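Long-range contacts in phosphonopyruvate hydrolase (Variovorax sp., PDB 2HJP), which hydrolyses phosphonopyruvate to pyruvate and phosphate, cleaving its carbon-phosphorus bond with the help of a divalent metal ion: residues L16-A21 with G230-G235; A180-I185 with P207-P212; A104-M109 with D149-A154; E167-G172 with S201-V206. One frame throughout, in Å; residues are numbered along the deposited sequence.

Interaction 1: L16-A21 with G230-G235; sequences LFTAMA and GIVIYG
M20 folds over Y234 on one face of the parallel pair formed by strands 17-21 and 230-234, the first and last strands of the barrel. Its CG stands opposite the backbone N (chi1 173°), and bends at chi2 and chi3 carry SD and CE back across, CE ending 3.5 Å from Y234 CB, with the two side chains at about a right angle. A serine at M20 would probably leave Y234 CB without this cover and open a gap where F250 of the second subunit also packs. Y234 has V232 CG2 over one ring face, toward the rim, while its hydroxyl bonds E220. Further back, T18 CG2 meets V232 CG1 at 3.8 Å, the two side chains running alongside. The other face carries F17 and I231, also side by side, with F17 CB 4.0 Å from I231 CG1. Five backbone bonds join the strands, from F17 N to G230 O at 2.9 Å through to A21 N to Y234 O at 3.0 Å. Beyond them G235 touches the bound phosphonopyruvate. Chemically, the seam that closes the barrel pairs its peptide groups with each other between two largely apolar faces, and it ends at G235 beside the substrate.

Interaction 2: A180-I185 with P207-P212; sequences ADAILI and PLVLVP
L184 CB and V209 CB meet at 3.8 Å. The leucine then runs on obliquely over the valine to V211, where L184 CD1 comes within 3.7 Å of V211 CG2. Both chi1 (-170°) and chi2 are extended, which carries the branch forward past V209, and both methyls touch V211 CG2. Cutting L184 back to an alanine would probably open a gap beside V211 CG2 and leave that valine, which lies close to the bound phosphonopyruvate, less firmly backed. On the same face A182 CB approaches V209 CG2. The opposite face is built from I183 and L208, where I183 CB and L208 CD2 lie 3.8 Å apart; beyond them the side chains of I185 and L210 lie side by side, meeting at CG2 and CD2.

Three backbone bonds set this register: I183 N to P207 O at 3.1 Å, V209 N to I183 O at 2.8 Å and I185 N to V209 O at 3.2 Å. In the middle one the donor sits above the carbonyl plane rather than in it. Past the last bond the chains part, and a water bridges them, donating to I185 O at 2.8 Å and accepting from V211 N at 3.0 Å. Farther out, D181 makes salt bridges to R145 and R8, and helix 193-201 packs on I185, L208 and L210. Strand 182-185, that helix and strand 208-210 form a beta-alpha-beta unit, the repeating element of a TIM barrel.

Interaction 3: A104-M109 with D149-A154; sequences ASAIVM and DFVVIA
F150 lays its ring across the start of strand 106-109, where this strand pairs in parallel with 151-154 as neighbours in the TIM barrel. A chi1 of 175° swings the ring over to the other chain. A106 CA sits over one ring face, toward the rim, and I107 crosses the phenylalanine at about a right angle, its CG2 3.7 Å from F150 CZ. I107 has its CG1 wedged between its own backbone N and carbonyl carbon (chi1 48°), which, with chi2 at 76°, brings CD1 to V152; the two side chains run alongside, with CD1 3.8 Å from V152 CG1. Outside this layer, helix 89-102 packs on F150 and I107.

The other face belongs to A106, V151, V108 and I153. Here V108 CG2 slants across I153, 3.8 Å from its CB, while I153 CD1 reaches back to A106 CB. V108 also lies near W40 and R155, two substrate-binding residues, so this face looks into the barrel toward the active site.

Four backbone bonds tie the strands, beginning with V151 N to S105 O at 2.9 Å and ending with M109 N to I153 O at 3.1 Å. At the edge of the F150 ring, in its plane, A104 O stands 3.3 Å from CE1.

Interaction 4: E167-G172 with S201-V206; sequences EAVRRG and SWPGKV
V169 and W202 mark the closest backbone approach, 6.4 Å between CA atoms, where helical residues 167-172 face the irregular chain 201-206. No hydrogen bond crosses between them. W202 is the first residue to leave helical geometry after helix 193-201, and from there the chain runs past the helix toward strand 208-210.

The indole does most of the reaching. Extended away from its backbone N (chi1 176°), it comes edge-on to the helix, placing CH2 3.4 Å from G172 C. A side chain at G172 would run into this ring, so the glycine is what lets the tryptophan lie so close. The turn of the W202 ring is helped by its own segment: NE1 donates to V206 O at 3.3 Å, nearly straight on to the carbonyl, while P203 CD and G204 N lie over one face of the ring, toward its rim. V169 completes the contact with its two branches. CG1 touches P203 CD at 3.7 Å, and CG2 comes 3.6 Å from S201 OG, whose hydroxyl bonds F198 O.

E176, farther along helix 165-177, accepts hydrogen bonds from K205 N and V206 N. W202 and V206 also pack on I183, putting this outer contact between helix 165-177, the end of helix 193-201 and strand 182-185.

Interactions 1, 2 and 3 all lie in the one closed eight-stranded parallel sheet, with centres 10 to 13 Å apart. Interaction 3 joins the fourth and fifth strands and interaction 2 the sixth and seventh, while interaction 1 pairs the first with the eighth and so encloses all the others along the chain. Strand 182-185 borders 151-156 and strand 208-210 borders 229-234, so probable backbone hydrogen bonds such as L184 N to A154 O (2.8 Å) and I233 N to L210 O (2.7 Å) carry the sheet from one contact to the next. Interaction 4 sits outside the barrel, its centre 10 Å from that of interaction 2; their segments alternate in sequence. Interactions 1 and 2 bring residues up to the substrate, interaction 3 lies slightly farther off, and interaction 4 joins the outer layer.

Interaction 1: L16-A21 with G230-G235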
loop_
_atom_site.group_PDB
_atom_site.type_symbol
_atom_site.label_atom_id
_atom_site.label_comp_id
_atom_site.label_asym_id
_atom_site.label_seq_id
_atom_site.Cartn_x
_atom_site.Cartn_y
_atom_site.Cartn_z
ATOM N N LEU A 16 2.373 -37.066 0.657
ATOM C CA LEU A 16 3.412 -36.040 0.505
ATOM C C LEU A 16 2.746 -34.849 -0.207
ATOM O O LEU A 16 2.207 -35.003 -1.333
ATOM C CB LEU A 16 4.539 -36.568 -0.375
ATOM C CG LEU A 16 5.671 -35.635 -0.771
ATOM C CD1 LEU A 16 6.228 -34.946 0.466
ATOM C CD2 LEU A 16 6.766 -36.504 -1.495
ATOM N N PHE A 17 2.830 -33.668 0.403
ATOM C CA PHE A 17 2.202 -32.430 -0.110
ATOM C C PHE A 17 3.251 -31.590 -0.871
ATOM O O PHE A 17 4.385 -31.359 -0.352
ATOM C CB PHE A 17 1.696 -31.637 1.090
ATOM C CG PHE A 17 0.939 -30.398 0.763
ATOM C CD1 PHE A 17 -0.404 -30.463 0.450
ATOM C CD2 PHE A 17 1.574 -29.162 0.809
ATOM C CE1 PHE A 17 -1.149 -29.308 0.171
ATOM C CE2 PHE A 17 0.879 -27.982 0.547
ATOM C CZ PHE A 17 -0.517 -28.047 0.221
ATOM N N THR A 18 2.911 -31.157 -2.081
ATOM C CA THR A 18 3.845 -30.340 -2.858
ATOM C C THR A 18 3.386 -28.885 -2.912
ATOM O O THR A 18 2.179 -28.590 -3.044
ATOM C CB THR A 18 3.982 -30.849 -4.307
ATOM O OG1 THR A 18 2.724 -30.738 -4.951
ATOM C CG2 THR A 18 4.376 -32.342 -4.322
ATOM N N ALA A 19 4.342 -27.991 -2.762
ATOM C CA ALA A 19 3.992 -26.566 -2.822
ATOM C C ALA A 19 5.033 -25.921 -3.779
ATOM O O ALA A 19 6.228 -26.161 -3.658
ATOM C CB ALA A 19 4.106 -25.899 -1.434
ATOM N N MET A 20 4.548 -25.096 -4.679
ATOM C CA MET A 20 5.393 -24.378 -5.686
ATOM C C MET A 20 5.452 -22.864 -5.440
ATOM O O MET A 20 4.430 -22.170 -5.140
ATOM C CB MET A 20 4.811 -24.614 -7.096
ATOM C CG MET A 20 5.480 -23.780 -8.236
ATOM S SD MET A 20 7.263 -24.060 -8.301
ATOM C CE MET A 20 7.320 -25.741 -9.050
ATOM N N ALA A 21 6.660 -22.351 -5.593
ATOM C CA ALA A 21 6.877 -20.932 -5.455
ATOM C C ALA A 21 6.025 -20.115 -6.456
ATOM O O ALA A 21 5.757 -20.552 -7.591
ATOM C CB ALA A 21 8.370 -20.635 -5.738
ATOM N N GLY A 230 6.589 -34.518 5.249
ATOM C CA GLY A 230 5.227 -34.381 4.754
ATOM C C GLY A 230 5.041 -33.317 3.647
ATOM O O GLY A 230 4.005 -33.262 2.979
ATOM N N ILE A 231 6.065 -32.504 3.430
ATOM C CA ILE A 231 5.956 -31.434 2.467
ATOM C C ILE A 231 7.232 -31.201 1.681
ATOM O O ILE A 231 8.281 -31.187 2.258
ATOM C CB ILE A 231 5.616 -30.085 3.206
ATOM C CG1 ILE A 231 4.244 -30.161 3.835
ATOM C CG2 ILE A 231 5.611 -28.911 2.241
ATOM C CD1 ILE A 231 3.985 -29.143 4.948
ATOM N N VAL A 232 7.153 -31.062 0.362
ATOM C CA VAL A 232 8.336 -30.674 -0.357
ATOM C C VAL A 232 8.012 -29.311 -0.983
ATOM O O VAL A 232 6.904 -29.092 -1.521
ATOM C CB VAL A 232 8.710 -31.651 -1.434
ATOM C CG1 VAL A 232 7.548 -31.940 -2.254
ATOM C CG2 VAL A 232 9.891 -31.052 -2.273
ATOM N N ILE A 233 8.943 -28.367 -0.893
ATOM C CA ILE A 233 8.675 -27.027 -1.480
ATOM C C ILE A 233 9.657 -26.760 -2.647
ATOM O O ILE A 233 10.871 -26.958 -2.476
ATOM C CB ILE A 233 8.906 -25.903 -0.407
ATOM C CG1 ILE A 233 7.737 -25.931 0.623
ATOM C CG2 ILE A 233 9.007 -24.469 -1.077
ATOM C CD1 ILE A 233 6.505 -25.085 0.339
ATOM N N TYR A 234 9.123 -26.328 -3.799
ATOM C CA TYR A 234 9.961 -25.923 -4.953
ATOM C C TYR A 234 10.155 -24.444 -4.711
ATOM O O TYR A 234 9.268 -23.597 -4.928
ATOM C CB TYR A 234 9.242 -26.316 -6.211
ATOM C CG TYR A 234 9.215 -27.844 -6.275
ATOM C CD1 TYR A 234 10.393 -28.563 -6.368
ATOM C CD2 TYR A 234 8.009 -28.545 -6.204
ATOM C CE1 TYR A 234 10.381 -29.979 -6.393
ATOM C CE2 TYR A 234 7.963 -29.967 -6.229
ATOM C CZ TYR A 234 9.176 -30.660 -6.322
ATOM O OH TYR A 234 9.158 -32.025 -6.323
ATOM N N GLY A 235 11.340 -24.145 -4.233
ATOM C CA GLY A 235 11.601 -22.806 -3.750
ATOM C C GLY A 235 11.651 -21.606 -4.626
ATOM O O GLY A 235 11.208 -20.524 -4.176
#

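Interaction 2: A180-I185 with P207-P212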
loop_
_atom_site.group_PDB
_atom_site.type_symbol
_atom_site.label_atom_id
_atom_site.label_comp_id
_atom_site.label_asym_id
_atom_site.label_seq_id
_atom_site.Cartn_x
_atom_site.Cartn_y
_atom_site.Cartn_z
ATOM N N ALA A 180 5.649 -25.805 17.195
ATOM C CA ALA A 180 5.706 -25.927 15.723
ATOM C C ALA A 180 4.946 -27.157 15.180
ATOM O O ALA A 180 5.012 -28.264 15.735
ATOM C CB ALA A 180 7.153 -25.926 15.251
ATOM N N ASP A 181 4.184 -26.969 14.090
ATOM C CA ASP A 181 3.417 -28.074 13.530
ATOM C C ASP A 181 4.256 -28.856 12.588
ATOM O O ASP A 181 3.861 -29.960 12.189
ATOM C CB ASP A 181 2.191 -27.510 12.784
ATOM C CG ASP A 181 1.212 -26.796 13.744
ATOM O OD1 ASP A 181 0.613 -27.517 14.557
ATOM O OD2 ASP A 181 1.085 -25.538 13.715
ATOM N N ALA A 182 5.382 -28.258 12.186
ATOM C CA ALA A 182 6.309 -28.946 11.265
ATOM C C ALA A 182 7.664 -28.314 11.319
ATOM O O ALA A 182 7.784 -27.179 11.769
ATOM C CB ALA A 182 5.763 -28.931 9.851
ATOM N N ILE A 183 8.694 -29.045 10.895
ATOM C CA ILE A 183 10.032 -28.523 10.931
ATOM C C ILE A 183 10.657 -28.546 9.525
ATOM O O ILE A 183 10.756 -29.609 8.877
ATOM C CB ILE A 183 10.884 -29.354 11.894
ATOM C CG1 ILE A 183 10.199 -29.403 13.293
ATOM C CG2 ILE A 183 12.274 -28.790 11.889
ATOM C CD1 ILE A 183 11.052 -29.696 14.461
ATOM N N LEU A 184 11.037 -27.371 9.046
ATOM C CA LEU A 184 11.635 -27.278 7.735
ATOM C C LEU A 184 13.131 -27.278 8.038
ATOM O O LEU A 184 13.614 -26.369 8.687
ATOM C CB LEU A 184 11.214 -25.965 7.052
ATOM C CG LEU A 184 11.612 -25.874 5.545
ATOM C CD1 LEU A 184 10.815 -24.687 4.840
ATOM C CD2 LEU A 184 13.206 -25.774 5.451
ATOM N N ILE A 185 13.839 -28.325 7.617
ATOM C CA ILE A 185 15.280 -28.441 7.836
ATOM C C ILE A 185 15.891 -28.066 6.495
ATOM O O ILE A 185 15.607 -28.650 5.460
ATOM C CB ILE A 185 15.689 -29.875 8.320
ATOM C CG1 ILE A 185 17.206 -29.966 8.494
ATOM C CG2 ILE A 185 15.171 -30.991 7.316
ATOM C CD1 ILE A 185 17.755 -29.223 9.708
ATOM N N PRO A 207 5.911 -33.662 11.244
ATOM C CA PRO A 207 6.502 -33.871 9.918
ATOM C C PRO A 207 7.560 -32.903 9.522
ATOM O O PRO A 207 7.593 -31.753 9.970
ATOM C CB PRO A 207 5.347 -33.753 8.936
ATOM C CG PRO A 207 4.142 -33.561 9.731
ATOM C CD PRO A 207 4.481 -33.329 11.182
ATOM N N LEU A 208 8.446 -33.364 8.671
ATOM C CA LEU A 208 9.490 -32.486 8.152
ATOM C C LEU A 208 9.106 -31.865 6.816
ATOM O O LEU A 208 8.219 -32.391 6.084
ATOM C CB LEU A 208 10.785 -33.258 7.946
ATOM C CG LEU A 208 11.308 -33.859 9.230
ATOM C CD1 LEU A 208 12.573 -34.618 8.851
ATOM C CD2 LEU A 208 11.541 -32.761 10.356
ATOM N N VAL A 209 9.763 -30.749 6.524
ATOM C CA VAL A 209 9.556 -30.021 5.268
ATOM C C VAL A 209 10.945 -29.858 4.622
ATOM O O VAL A 209 11.890 -29.419 5.292
ATOM C CB VAL A 209 8.981 -28.579 5.500
ATOM C CG1 VAL A 209 8.703 -27.871 4.118
ATOM C CG2 VAL A 209 7.749 -28.622 6.399
ATOM N N LEU A 210 11.034 -30.212 3.337
ATOM C CA LEU A 210 12.275 -30.047 2.563
ATOM C C LEU A 210 12.120 -29.029 1.408
ATOM O O LEU A 210 11.032 -28.922 0.769
ATOM C CB LEU A 210 12.704 -31.409 1.943
ATOM C CG LEU A 210 12.909 -32.605 2.894
ATOM C CD1 LEU A 210 13.367 -33.877 2.192
ATOM C CD2 LEU A 210 13.996 -32.152 3.916
ATOM N N VAL A 211 13.186 -28.305 1.117
ATOM C CA VAL A 211 13.226 -27.357 -0.018
ATOM C C VAL A 211 14.502 -27.828 -0.729
ATOM O O VAL A 211 15.600 -27.321 -0.468
ATOM C CB VAL A 211 13.406 -25.913 0.500
ATOM C CG1 VAL A 211 13.355 -24.887 -0.697
ATOM C CG2 VAL A 211 12.370 -25.637 1.607
ATOM N N PRO A 212 14.379 -28.825 -1.597
ATOM C CA PRO A 212 15.480 -29.445 -2.354
ATOM C C PRO A 212 16.118 -28.683 -3.491
ATOM O O PRO A 212 16.746 -29.292 -4.328
ATOM C CB PRO A 212 14.857 -30.742 -2.852
ATOM C CG PRO A 212 13.430 -30.313 -3.181
ATOM C CD PRO A 212 13.065 -29.375 -2.028
HETATM O O HOH W 1 15.769 -28.235 2.655
#

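Interaction 3: A104-M109 with D149-A154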
loop_
_atom_site.group_PDB
_atom_site.type_symbol
_atom_site.label_atom_id
_atom_site.label_comp_id
_atom_site.label_asym_id
_atom_site.label_seq_id
_atom_site.Cartn_x
_atom_site.Cartn_y
_atom_site.Cartn_z
ATOM N N ALA A 104 -3.418 -16.783 4.234
ATOM C CA ALA A 104 -2.364 -17.831 4.248
ATOM C C ALA A 104 -2.791 -19.006 5.171
ATOM O O ALA A 104 -3.468 -18.786 6.211
ATOM C CB ALA A 104 -1.053 -17.250 4.752
ATOM N N SER A 105 -2.436 -20.226 4.801
ATOM C CA SER A 105 -2.820 -21.380 5.622
ATOM C C SER A 105 -1.645 -21.810 6.565
ATOM O O SER A 105 -1.855 -22.597 7.524
ATOM C CB SER A 105 -3.269 -22.549 4.742
ATOM O OG SER A 105 -4.597 -22.333 4.222
ATOM N N ALA A 106 -0.461 -21.225 6.332
ATOM C CA ALA A 106 0.748 -21.515 7.126
ATOM C C ALA A 106 1.735 -20.392 6.953
ATOM O O ALA A 106 1.645 -19.614 5.970
ATOM C CB ALA A 106 1.409 -22.797 6.602
ATOM N N ILE A 107 2.678 -20.327 7.900
ATOM C CA ILE A 107 3.786 -19.404 7.817
ATOM C C ILE A 107 4.983 -20.287 8.153
ATOM O O ILE A 107 4.854 -21.318 8.802
ATOM C CB ILE A 107 3.709 -18.214 8.790
ATOM C CG1 ILE A 107 3.383 -18.632 10.247
ATOM C CG2 ILE A 107 2.625 -17.294 8.274
ATOM C CD1 ILE A 107 4.541 -19.247 11.010
ATOM N N VAL A 108 6.121 -19.908 7.590
ATOM C CA VAL A 108 7.433 -20.536 7.801
ATOM C C VAL A 108 8.269 -19.366 8.369
ATOM O O VAL A 108 8.399 -18.305 7.755
ATOM C CB VAL A 108 8.078 -21.039 6.493
ATOM C CG1 VAL A 108 9.597 -21.534 6.759
ATOM C CG2 VAL A 108 7.252 -22.180 5.964
ATOM N N MET A 109 8.873 -19.600 9.534
ATOM C CA MET A 109 9.700 -18.616 10.232
ATOM C C MET A 109 11.027 -19.339 10.597
ATOM O O MET A 109 11.003 -20.445 11.124
ATOM C CB MET A 109 8.981 -18.133 11.508
ATOM C CG MET A 109 9.724 -17.065 12.210
ATOM S SD MET A 109 8.836 -16.322 13.575
ATOM C CE MET A 109 8.272 -17.763 14.498
ATOM N N ASP A 149 -6.285 -24.773 12.953
ATOM C CA ASP A 149 -5.803 -25.501 11.790
ATOM C C ASP A 149 -4.674 -24.795 11.041
ATOM O O ASP A 149 -3.980 -25.429 10.293
ATOM C CB ASP A 149 -6.913 -25.767 10.783
ATOM C CG ASP A 149 -7.986 -26.701 11.332
ATOM O OD1 ASP A 149 -7.632 -27.554 12.149
ATOM O OD2 ASP A 149 -9.168 -26.570 10.920
ATOM N N PHE A 150 -4.534 -23.485 11.228
ATOM C CA PHE A 150 -3.476 -22.691 10.581
ATOM C C PHE A 150 -2.162 -23.315 11.078
ATOM O O PHE A 150 -2.029 -23.562 12.254
ATOM C CB PHE A 150 -3.555 -21.262 11.090
ATOM C CG PHE A 150 -2.448 -20.358 10.598
ATOM C CD1 PHE A 150 -2.593 -19.634 9.382
ATOM C CD2 PHE A 150 -1.326 -20.116 11.394
ATOM C CE1 PHE A 150 -1.625 -18.671 8.988
ATOM C CE2 PHE A 150 -0.366 -19.159 11.005
ATOM C CZ PHE A 150 -0.526 -18.442 9.802
ATOM N N VAL A 151 -1.188 -23.466 10.194
ATOM C CA VAL A 151 0.046 -24.167 10.472
ATOM C C VAL A 151 1.275 -23.332 10.697
ATOM O O VAL A 151 1.595 -22.488 9.878
ATOM C CB VAL A 151 0.306 -25.143 9.258
ATOM C CG1 VAL A 151 1.630 -25.821 9.359
ATOM C CG2 VAL A 151 -0.849 -26.125 9.193
ATOM N N VAL A 152 1.996 -23.609 11.783
ATOM C CA VAL A 152 3.207 -22.871 12.047
ATOM C C VAL A 152 4.408 -23.783 11.846
ATOM O O VAL A 152 4.585 -24.774 12.555
ATOM C CB VAL A 152 3.171 -22.349 13.480
ATOM C CG1 VAL A 152 4.529 -21.720 13.843
ATOM C CG2 VAL A 152 1.974 -21.412 13.643
ATOM N N ILE A 153 5.244 -23.412 10.884
ATOM C CA ILE A 153 6.416 -24.174 10.483
ATOM C C ILE A 153 7.662 -23.466 10.904
ATOM O O ILE A 153 7.869 -22.299 10.570
ATOM C CB ILE A 153 6.430 -24.361 8.915
ATOM C CG1 ILE A 153 5.107 -25.038 8.474
ATOM C CG2 ILE A 153 7.634 -25.257 8.432
ATOM C CD1 ILE A 153 4.812 -24.958 6.978
ATOM N N ALA A 154 8.503 -24.182 11.663
ATOM C CA ALA A 154 9.754 -23.608 12.113
ATOM C C ALA A 154 10.868 -24.109 11.195
ATOM O O ALA A 154 11.070 -25.322 10.992
ATOM C CB ALA A 154 10.042 -24.047 13.549
#

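Interaction 4: E167-G172 with S201-V206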
loop_
_atom_site.group_PDB
_atom_site.type_symbol
_atom_site.label_atom_id
_atom_site.label_comp_id
_atom_site.label_asym_id
_atom_site.label_seq_id
_atom_site.Cartn_x
_atom_site.Cartn_y
_atom_site.Cartn_z
ATOM N N GLU A 167 22.941 -30.262 16.891
ATOM C CA GLU A 167 22.334 -28.964 17.203
ATOM C C GLU A 167 21.049 -28.713 16.346
ATOM O O GLU A 167 20.052 -28.190 16.857
ATOM C CB GLU A 167 23.376 -27.853 16.942
ATOM C CG GLU A 167 22.867 -26.410 17.167
ATOM C CD GLU A 167 22.451 -26.138 18.629
ATOM O OE1 GLU A 167 22.435 -27.104 19.426
ATOM O OE2 GLU A 167 21.806 -25.081 18.905
ATOM N N ALA A 168 21.098 -29.082 15.055
ATOM C CA ALA A 168 19.954 -28.947 14.157
ATOM C C ALA A 168 18.832 -29.787 14.742
ATOM O O ALA A 168 17.686 -29.296 14.869
ATOM C CB ALA A 168 20.325 -29.430 12.711
ATOM N N VAL A 169 19.128 -31.043 15.150
ATOM C CA VAL A 169 18.050 -31.853 15.741
ATOM C C VAL A 169 17.581 -31.314 17.086
ATOM O O VAL A 169 16.378 -31.351 17.410
ATOM C CB VAL A 169 18.453 -33.331 15.918
ATOM C CG1 VAL A 169 17.436 -34.058 16.842
ATOM C CG2 VAL A 169 18.524 -33.950 14.545
ATOM N N ARG A 170 18.520 -30.815 17.885
ATOM C CA ARG A 170 18.163 -30.261 19.175
ATOM C C ARG A 170 17.197 -29.077 18.978
ATOM O O ARG A 170 16.220 -28.930 19.707
ATOM C CB ARG A 170 19.430 -29.774 19.878
ATOM C CG ARG A 170 19.106 -29.096 21.195
ATOM N NH2 ARG A 170 22.456 -30.484 21.295
ATOM N N ARG A 171 17.504 -28.216 17.995
ATOM C CA ARG A 171 16.640 -27.059 17.716
ATOM C C ARG A 171 15.300 -27.493 17.202
ATOM O O ARG A 171 14.278 -26.993 17.661
ATOM C CB ARG A 171 17.307 -26.094 16.718
ATOM C CG ARG A 171 18.316 -25.208 17.416
ATOM C CD ARG A 171 19.165 -24.358 16.470
ATOM N NE ARG A 171 20.150 -23.594 17.228
ATOM C CZ ARG A 171 19.967 -22.365 17.724
ATOM N NH1 ARG A 171 18.831 -21.705 17.551
ATOM N NH2 ARG A 171 20.912 -21.785 18.458
ATOM N N GLY A 172 15.280 -28.418 16.250
ATOM C CA GLY A 172 13.991 -28.889 15.754
ATOM C C GLY A 172 13.083 -29.366 16.902
ATOM O O GLY A 172 11.894 -29.065 16.973
ATOM N N SER A 201 17.934 -39.317 11.385
ATOM C CA SER A 201 18.021 -39.148 12.810
ATOM C C SER A 201 16.856 -38.416 13.462
ATOM O O SER A 201 16.670 -38.550 14.641
ATOM C CB SER A 201 19.343 -38.494 13.205
ATOM O OG SER A 201 19.344 -37.102 12.977
ATOM N N TRP A 202 16.028 -37.713 12.699
ATOM C CA TRP A 202 14.935 -36.936 13.297
ATOM C C TRP A 202 14.046 -37.827 14.187
ATOM O O TRP A 202 13.495 -38.792 13.706
ATOM C CB TRP A 202 14.087 -36.291 12.179
ATOM C CG TRP A 202 12.910 -35.563 12.731
ATOM C CD1 TRP A 202 11.590 -35.849 12.546
ATOM C CD2 TRP A 202 12.964 -34.423 13.606
ATOM N NE1 TRP A 202 10.814 -34.944 13.242
ATOM C CE2 TRP A 202 11.640 -34.063 13.911
ATOM C CE3 TRP A 202 14.017 -33.684 14.174
ATOM C CZ2 TRP A 202 11.316 -32.960 14.783
ATOM C CZ3 TRP A 202 13.706 -32.594 15.035
ATOM C CH2 TRP A 202 12.357 -32.248 15.327
ATOM N N PRO A 203 13.893 -37.487 15.474
ATOM C CA PRO A 203 13.098 -38.225 16.470
ATOM C C PRO A 203 11.722 -37.610 16.829
ATOM O O PRO A 203 10.878 -38.260 17.511
ATOM C CB PRO A 203 14.051 -38.279 17.672
ATOM C CG PRO A 203 14.713 -36.899 17.652
ATOM C CD PRO A 203 14.754 -36.483 16.140
ATOM N N GLY A 204 11.473 -36.394 16.332
ATOM C CA GLY A 204 10.231 -35.704 16.639
ATOM C C GLY A 204 9.012 -36.342 16.040
ATOM O O GLY A 204 9.114 -37.185 15.141
ATOM N N LYS A 205 7.850 -35.918 16.520
ATOM C CA LYS A 205 6.577 -36.466 16.079
ATOM C C LYS A 205 6.031 -35.680 14.877
ATOM O O LYS A 205 5.410 -36.275 13.991
ATOM C CB LYS A 205 5.557 -36.428 17.235
ATOM N N VAL A 206 6.310 -34.370 14.802
ATOM C CA VAL A 206 5.809 -33.599 13.680
ATOM C C VAL A 206 6.575 -33.866 12.387
ATOM O O VAL A 206 7.741 -34.237 12.403
ATOM C CB VAL A 206 5.794 -32.105 13.972
ATOM C CG1 VAL A 206 4.948 -31.864 15.210
ATOM C CG2 VAL A 206 7.200 -31.537 14.038
#